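Local coordinates for alginate lyase (Chitinophaga sp. MD30, PDB 6KCW), which is a bacterial alginate lyase of polysaccharide lyase family 36, an enzyme that cleaves the polysaccharide alginate, at residues I8-N12 with I40-L45. Residues are numbered along the deposited sequence; the frame is centred on the assembly and turned at random.
With CA (calcium ion), chain C.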
# COMPACT_ATOMS: atom_id res chain seq x y z
N ILE A 8 -6.60 -4.63 13.74
CA ILE A 8 -6.65 -3.27 14.26
C ILE A 8 -7.84 -2.60 13.59
O ILE A 8 -7.84 -2.39 12.38
CB ILE A 8 -5.35 -2.49 13.98
CG1 ILE A 8 -4.12 -3.34 14.30
CG2 ILE A 8 -5.31 -1.21 14.80
CD1 ILE A 8 -2.78 -2.78 13.81
N ASN A 9 -8.86 -2.28 14.38
CA ASN A 9 -10.00 -1.53 13.86
C ASN A 9 -10.16 -0.18 14.54
O ASN A 9 -11.13 0.53 14.26
CB ASN A 9 -11.30 -2.33 14.02
CG ASN A 9 -11.54 -2.79 15.45
OD1 ASN A 9 -10.89 -2.30 16.38
ND2 ASN A 9 -12.45 -3.74 15.62
N TRP A 10 -9.25 0.17 15.45
CA TRP A 10 -9.19 1.50 16.03
C TRP A 10 -10.49 1.88 16.74
O TRP A 10 -10.78 3.07 16.92
CB TRP A 10 -8.84 2.54 14.95
CG TRP A 10 -7.48 2.29 14.35
CD1 TRP A 10 -6.28 2.62 14.91
CD2 TRP A 10 -7.18 1.65 13.10
NE1 TRP A 10 -5.25 2.24 14.08
CE2 TRP A 10 -5.78 1.64 12.97
CE3 TRP A 10 -7.96 1.09 12.08
CZ2 TRP A 10 -5.14 1.09 11.86
CZ3 TRP A 10 -7.32 0.54 10.98
CH2 TRP A 10 -5.92 0.54 10.88
N ASN A 11 -11.28 0.89 17.15
CA ASN A 11 -12.55 1.17 17.80
C ASN A 11 -12.42 1.44 19.29
O ASN A 11 -13.32 2.04 19.88
CB ASN A 11 -13.50 0.00 17.56
CG ASN A 11 -14.03 -0.01 16.16
OD1 ASN A 11 -13.72 0.89 15.38
ND2 ASN A 11 -14.81 -1.03 15.82
N ASN A 12 -11.32 1.01 19.89
CA ASN A 12 -10.97 1.34 21.26
C ASN A 12 -10.33 2.72 21.38
O ASN A 12 -9.93 3.10 22.49
CB ASN A 12 -10.02 0.29 21.82
CG ASN A 12 -8.74 0.15 21.00
OD1 ASN A 12 -8.77 0.14 19.76
ND2 ASN A 12 -7.62 0.05 21.69
N ILE A 40 -7.28 9.60 14.81
CA ILE A 40 -8.46 8.75 14.87
C ILE A 40 -9.68 9.64 14.70
O ILE A 40 -9.95 10.52 15.53
CB ILE A 40 -8.54 7.96 16.18
CG1 ILE A 40 -7.31 7.08 16.36
CG2 ILE A 40 -9.76 7.02 16.16
CD1 ILE A 40 -7.26 5.91 15.36
N SER A 41 -10.42 9.42 13.62
CA SER A 41 -11.64 10.15 13.33
C SER A 41 -12.80 9.15 13.35
O SER A 41 -12.99 8.38 12.39
CB SER A 41 -11.53 10.87 11.98
OG SER A 41 -12.76 11.46 11.60
N ASP A 42 -13.55 9.12 14.45
CA ASP A 42 -14.75 8.29 14.58
C ASP A 42 -14.44 6.81 14.38
O ASP A 42 -15.08 6.11 13.60
CB ASP A 42 -15.84 8.74 13.61
CG ASP A 42 -17.02 9.39 14.31
OD1 ASP A 42 -16.88 9.79 15.49
OD2 ASP A 42 -18.10 9.49 13.68
N GLY A 43 -13.45 6.31 15.12
CA GLY A 43 -13.14 4.90 15.07
C GLY A 43 -12.36 4.44 13.85
O GLY A 43 -12.13 3.23 13.72
N THR A 44 -11.95 5.34 12.96
CA THR A 44 -11.08 5.00 11.84
C THR A 44 -9.80 5.80 11.93
O THR A 44 -9.69 6.77 12.68
CB THR A 44 -11.75 5.28 10.49
OG1 THR A 44 -11.66 6.67 10.17
CG2 THR A 44 -13.22 4.87 10.52
N LEU A 45 -8.81 5.39 11.13
CA LEU A 45 -7.53 6.08 11.07
C LEU A 45 -7.53 7.04 9.89
O LEU A 45 -7.58 6.61 8.73
CB LEU A 45 -6.39 5.07 10.97
CG LEU A 45 -4.97 5.57 10.69
CD1 LEU A 45 -4.57 6.74 11.60
CD2 LEU A 45 -4.01 4.41 10.86
CA CA C . -13.03 1.14 13.31
O HOH W 1 -15.02 1.76 13.72
O HOH W 2 -14.11 -1.27 12.92
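Asn11 and Gly43 bring the two backbones closest, with 4.7 Å between their CA atoms, where the loop after strand 5-8 meets the type I' turn from Ser41 to Thr44. No hydrogen bond crosses between the segments; a calcium ion joins them instead. Asn9 O and Asn11 OD1 bind it from one segment and Gly43 O from the other, at 2.2, 2.2 and 2.3 Å respectively. Their common metal accounts for Asn9 O and Gly43 O standing only 2.9 Å apart. Asn11 reaches the ion although its CB points away from the turn: CG lies beside the backbone N (chi1 -74°), and chi2 near zero turns OD1 to the metal. A weak hydrogen bond from Asn11 N to Asn9 OD1 ties the loop to itself. On the side of the loop away from the ion, the Trp10 indole is sandwiched, with Leu45 CB over the six-membered ring, 14° off its normal, and Ile8 CG2 near the rim of the opposite face. Leu45 CD2 adds a contact at Trp10 CZ2 (3.6 Å), while Ile40 CD1 meets Trp10 CD1 obliquely at 3.5 Å. An alanine in place of Trp10 keeps CB but not the indole, so Leu45 CB would probably lose the ring face under it and Ile40 CD1 its contact with CD1, opening a gap between Ile8 and Leu45. Asp233 on strand 228-241 and two waters complete the calcium site, which links the N-terminal loop to the 38-41/44-49 hairpin, an arrangement consistent with a structural metal site at the margin of a concanavalin-like beta-sheet fold.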